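Local coordinates for protein beta-porphyranase A (Bacteroides plebeius, PDB 4AW7) that cleaves the sulfated red-algal polysaccharide porphyran at its beta-D-galactose-(1->4)-alpha-L-galactose-6-sulfate linkages, releasing mostly disaccharides, at residues I395-L400 against Q405-N410; I448-V451 against T455-L458. All coordinates share one frame; numbering follows the deposited sequence.

Interaction 1: residues I395-L400 against Q405-N410; sequences IALDNL and QTVYLN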
loop_
_atom_site.group_PDB
_atom_site.type_symbol
_atom_site.label_atom_id
_atom_site.label_comp_id
_atom_site.label_asym_id
_atom_site.label_seq_id
_atom_site.Cartn_x
_atom_site.Cartn_y
_atom_site.Cartn_z
ATOM N N ILE A 395 4.336 -17.651 -10.322
ATOM C CA ILE A 395 4.624 -17.885 -8.877
ATOM C C ILE A 395 5.703 -16.896 -8.487
ATOM O O ILE A 395 6.732 -16.830 -9.144
ATOM C CB ILE A 395 5.106 -19.313 -8.598
ATOM C CG1 ILE A 395 4.024 -20.342 -8.977
ATOM C CG2 ILE A 395 5.498 -19.452 -7.143
ATOM C CD1 ILE A 395 4.573 -21.795 -9.066
ATOM N N ALA A 396 5.442 -16.076 -7.456
ATOM C CA ALA A 396 6.365 -15.034 -7.040
ATOM C C ALA A 396 6.778 -15.212 -5.598
ATOM O O ALA A 396 5.949 -15.573 -4.769
ATOM C CB ALA A 396 5.762 -13.622 -7.249
ATOM N N LEU A 397 8.050 -14.919 -5.329
ATOM C CA LEU A 397 8.637 -15.006 -3.976
ATOM C C LEU A 397 9.476 -13.778 -3.705
ATOM O O LEU A 397 10.225 -13.321 -4.564
ATOM C CB LEU A 397 9.518 -16.267 -3.824
ATOM C CG LEU A 397 8.839 -17.591 -4.130
ATOM C CD1 LEU A 397 9.031 -17.975 -5.583
ATOM C CD2 LEU A 397 9.268 -18.666 -3.105
ATOM N N ASP A 398 9.422 -13.320 -2.471
ATOM C CA ASP A 398 10.220 -12.179 -2.002
ATOM C C ASP A 398 10.821 -12.501 -0.643
ATOM O O ASP A 398 10.139 -13.091 0.181
ATOM C CB ASP A 398 9.318 -10.938 -1.873
ATOM C CG ASP A 398 10.072 -9.699 -1.478
ATOM O OD1 ASP A 398 10.964 -9.290 -2.221
ATOM O OD2 ASP A 398 9.729 -9.129 -0.416
ATOM N N ASN A 399 12.053 -12.137 -0.412
ATOM C CA ASN A 399 12.713 -12.404 0.878
ATOM C C ASN A 399 12.861 -11.109 1.685
ATOM O O ASN A 399 13.674 -10.251 1.326
ATOM C CB ASN A 399 14.078 -13.063 0.635
ATOM C CG ASN A 399 14.798 -13.440 1.925
ATOM O OD1 ASN A 399 14.276 -13.253 3.004
ATOM N ND2 ASN A 399 15.981 -14.021 1.785
ATOM N N LEU A 400 12.107 -10.999 2.769
ATOM C CA LEU A 400 12.173 -9.874 3.695
ATOM C C LEU A 400 13.293 -9.989 4.731
ATOM O O LEU A 400 13.509 -9.036 5.495
ATOM C CB LEU A 400 10.857 -9.705 4.444
ATOM C CG LEU A 400 9.621 -9.262 3.655
ATOM C CD1 LEU A 400 8.376 -9.567 4.479
ATOM C CD2 LEU A 400 9.688 -7.812 3.274
ATOM N N GLN A 405 17.692 -17.474 2.130
ATOM C CA GLN A 405 16.845 -18.550 2.620
ATOM C C GLN A 405 16.580 -19.545 1.537
ATOM O O GLN A 405 16.383 -19.167 0.364
ATOM C CB GLN A 405 15.515 -17.999 3.128
ATOM C CG GLN A 405 15.632 -17.107 4.375
ATOM C CD GLN A 405 16.202 -17.814 5.606
ATOM O OE1 GLN A 405 16.240 -19.044 5.687
ATOM N NE2 GLN A 405 16.685 -17.038 6.549
ATOM N N THR A 406 16.636 -20.829 1.886
ATOM C CA THR A 406 16.276 -21.897 0.965
ATOM C C THR A 406 14.824 -22.251 1.203
ATOM O O THR A 406 14.413 -22.541 2.337
ATOM C CB THR A 406 17.201 -23.144 1.122
ATOM O OG1 THR A 406 18.536 -22.781 0.738
ATOM C CG2 THR A 406 16.706 -24.320 0.239
ATOM N N VAL A 407 14.038 -22.211 0.133
ATOM C CA VAL A 407 12.612 -22.469 0.181
ATOM C C VAL A 407 12.299 -23.707 -0.651
ATOM O O VAL A 407 12.497 -23.708 -1.858
ATOM C CB VAL A 407 11.839 -21.262 -0.363
ATOM C CG1 VAL A 407 10.337 -21.479 -0.183
ATOM C CG2 VAL A 407 12.273 -19.937 0.336
ATOM N N TYR A 408 11.783 -24.731 0.004
ATOM C CA TYR A 408 11.289 -25.919 -0.698
ATOM C C TYR A 408 9.947 -25.626 -1.303
ATOM O O TYR A 408 9.077 -25.114 -0.624
ATOM C CB TYR A 408 11.226 -27.108 0.253
ATOM C CG TYR A 408 12.610 -27.546 0.660
ATOM C CD1 TYR A 408 13.265 -26.966 1.755
ATOM C CD2 TYR A 408 13.287 -28.517 -0.074
ATOM C CE1 TYR A 408 14.558 -27.362 2.118
ATOM C CE2 TYR A 408 14.558 -28.915 0.275
ATOM C CZ TYR A 408 15.196 -28.333 1.362
ATOM O OH TYR A 408 16.469 -28.749 1.702
ATOM N N LEU A 409 9.797 -25.901 -2.580
ATOM C CA LEU A 409 8.562 -25.653 -3.315
ATOM C C LEU A 409 7.769 -26.946 -3.472
ATOM O O LEU A 409 8.279 -27.932 -4.055
ATOM C CB LEU A 409 8.874 -25.091 -4.667
ATOM C CG LEU A 409 9.639 -23.801 -4.803
ATOM C CD1 LEU A 409 9.708 -23.446 -6.300
ATOM C CD2 LEU A 409 8.951 -22.699 -4.012
ATOM N N ASN A 410 6.562 -26.972 -2.935
ATOM C CA ASN A 410 5.775 -28.186 -2.870
ATOM C C ASN A 410 4.531 -28.017 -3.726
ATOM O O ASN A 410 3.923 -26.947 -3.762
ATOM C CB ASN A 410 5.398 -28.500 -1.409
ATOM C CG ASN A 410 6.618 -28.871 -0.538
ATOM O OD1 ASN A 410 7.623 -29.418 -1.021
ATOM N ND2 ASN A 410 6.529 -28.540 0.749
#
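Leu397 reaches across the interior of the beta-sandwich domain to Val407 and Leu409, joining strand 392-399 to strand 405-410. The two strands run nearly antiparallel, at 152°, but no hydrogen bond links them: their axes come no closer than 9.7 Å, a face-to-face separation bridged by side chains.

The apolar part rests on one methyl group. CD2 of Leu397 lies 4.1 Å from CD2 of Leu409 and 4.2 Å from CG1 of Val407, so a single branch touches two residues that point to the same side of their strand. Leu397 and Val407 pass alongside each other in opposite senses, whereas Leu397 meets Leu409 at a slant. Ile450 and Ile382 from neighbouring strands also pack against this apolar group.

The polar part lies where the chain turns from strand 392-399 to strand 405-410. Asn399 holds its CG opposite the backbone N (chi1 -177°), which places ND2 beside the N-terminal end of strand 405-410. Its side chain crosses that of Gln405 at about a right angle, with the two amide planes 69° apart. Both amides are held by the turn: Asn399 OD1 accepts from Asp401 N, and Gln405 NE2 bonds to Asp401 OD2. Asn399 ND2 bonds to the carbonyl oxygens of Asn403 and Ile450, while touching Gln405 CG at 4.0 Å without bonding to Gln405.

Interaction 2: residues I448-V451 against T455-L458; sequences ISIV and TIVL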
loop_
_atom_site.group_PDB
_atom_site.type_symbol
_atom_site.label_atom_id
_atom_site.label_comp_id
_atom_site.label_asym_id
_atom_site.label_seq_id
_atom_site.Cartn_x
_atom_site.Cartn_y
_atom_site.Cartn_z
ATOM N N ILE A 448 14.429 -23.394 -3.920
ATOM C CA ILE A 448 14.873 -22.087 -4.450
ATOM C C ILE A 448 15.683 -21.438 -3.342
ATOM O O ILE A 448 15.251 -21.443 -2.194
ATOM C CB ILE A 448 13.619 -21.133 -4.749
ATOM C CG1 ILE A 448 12.747 -21.750 -5.834
ATOM C CG2 ILE A 448 14.031 -19.640 -5.082
ATOM C CD1 ILE A 448 13.329 -21.658 -7.168
ATOM N N SER A 449 16.845 -20.902 -3.665
ATOM C CA SER A 449 17.566 -20.057 -2.763
ATOM C C SER A 449 17.244 -18.605 -3.184
ATOM O O SER A 449 17.273 -18.229 -4.391
ATOM C CB SER A 449 19.059 -20.353 -2.784
ATOM O OG SER A 449 19.784 -19.473 -1.982
ATOM N N ILE A 450 16.860 -17.810 -2.191
ATOM C CA ILE A 450 16.502 -16.413 -2.428
ATOM C C ILE A 450 17.251 -15.535 -1.450
ATOM O O ILE A 450 17.187 -15.754 -0.233
ATOM C CB ILE A 450 14.975 -16.228 -2.403
ATOM C CG1 ILE A 450 14.585 -14.813 -2.804
ATOM C CG2 ILE A 450 14.346 -16.670 -1.109
ATOM C CD1 ILE A 450 13.064 -14.666 -3.009
ATOM N N VAL A 451 17.988 -14.566 -1.970
ATOM C CA VAL A 451 18.788 -13.708 -1.135
ATOM C C VAL A 451 18.018 -12.444 -0.695
ATOM O O VAL A 451 16.983 -12.091 -1.277
ATOM C CB VAL A 451 20.134 -13.340 -1.791
ATOM C CG1 VAL A 451 20.925 -14.625 -2.142
ATOM C CG2 VAL A 451 20.012 -12.440 -2.953
ATOM N N THR A 455 13.735 -10.677 -5.529
ATOM C CA THR A 455 12.392 -11.134 -5.827
ATOM C C THR A 455 12.456 -12.003 -7.080
ATOM O O THR A 455 13.113 -11.623 -8.065
ATOM C CB THR A 455 11.444 -9.949 -6.017
ATOM O OG1 THR A 455 11.596 -9.067 -4.897
ATOM C CG2 THR A 455 10.013 -10.369 -6.207
ATOM N N ILE A 456 11.754 -13.116 -7.046
ATOM C CA ILE A 456 11.739 -14.086 -8.139
ATOM C C ILE A 456 10.298 -14.240 -8.634
ATOM O O ILE A 456 9.354 -14.346 -7.836
ATOM C CB ILE A 456 12.303 -15.481 -7.642
ATOM C CG1 ILE A 456 13.808 -15.343 -7.301
ATOM C CG2 ILE A 456 12.071 -16.613 -8.637
ATOM C CD1 ILE A 456 14.391 -16.492 -6.462
ATOM N N VAL A 457 10.131 -14.299 -9.942
ATOM C CA VAL A 457 8.875 -14.662 -10.574
ATOM C C VAL A 457 9.157 -15.815 -11.521
ATOM O O VAL A 457 9.974 -15.695 -12.454
ATOM C CB VAL A 457 8.234 -13.461 -11.320
ATOM C CG1 VAL A 457 7.029 -13.888 -12.128
ATOM C CG2 VAL A 457 7.866 -12.359 -10.352
ATOM N N LEU A 458 8.525 -16.943 -11.236
ATOM C CA LEU A 458 8.536 -18.103 -12.113
ATOM C C LEU A 458 7.302 -18.053 -13.005
ATOM O O LEU A 458 6.188 -17.794 -12.533
ATOM C CB LEU A 458 8.482 -19.358 -11.266
ATOM C CG LEU A 458 9.685 -19.622 -10.360
ATOM C CD1 LEU A 458 9.349 -20.600 -9.254
ATOM C CD2 LEU A 458 10.830 -20.167 -11.170
#
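A single methyl group, CD1 of Ile456, carries the contact between residues 448-451 and 455-458, which a short connection joins within the beta-sandwich domain. The strands run nearly antiparallel, at 149°, with axes 8.7 Å apart, and do not pair as a hairpin. Instead, strand 447-450 pairs with strand 405-410, and strand 454-462 with strand 392-399.

Packing is tightest at Ile448, whose CG2 lies 3.5 Å from Ile456 CD1, closer than usual for two carbons. Ile448 CG2 is anti to its own backbone N, while Ile456 CG1 is anti to its carbonyl carbon (chi1 -67°) and an extended chi2 (164°) carries CD1 outward to meet it. The two side chains lie alongside each other, running in opposite senses. Ile450 fits less closely, its CG1 lying 4.0 Å from Ile456 CD1. Ser449 O is also 4.0 Å from Ile456 CD1.

The solvent side is at Ser449, which turns its side chain away from residues 455-458 into an exposed position. Two buried residues lie outside the tight cluster. Leu458 CD1 comes no nearer than 4.6 Å to Ile448 CD1. The side chain of Thr455 points away from residues 448-451 and touches Asn298 and Phe302 of helix 293-305, with OG1 hydrogen-bonded to Asp398 OD1.

Between these two segments the chemistry is that of branched aliphatic groups: no hydrogen bond crosses, and their mutual position depends on shape and burial of the three isoleucines, whose backbones pair with strand 405-410 at Ile448 and Ile450 and with strand 392-399 at Ile456.

Interactions 1 and 2 join the same two layers of the beta-sandwich. Strands 392-399 and 454-462 are neighbours on one side, strands 405-410 and 447-450 on the other, and each interaction bridges the sides with side chains. Backbone pairing ties the contacts together: Val407 N lies 2.7 Å from Ile448 O, and Ile395 O lies 2.8 Å from Leu458 N, both probable hydrogen bonds. Their apolar parts are buried and continuous, with centres about 6 Å apart. Interaction 1 adds amides held by a turn near the bound calcium ion, whereas interaction 2 is almost entirely aliphatic, with one carbonyl oxygen at the side of the shared methyl, and reaches the surface at Ser449.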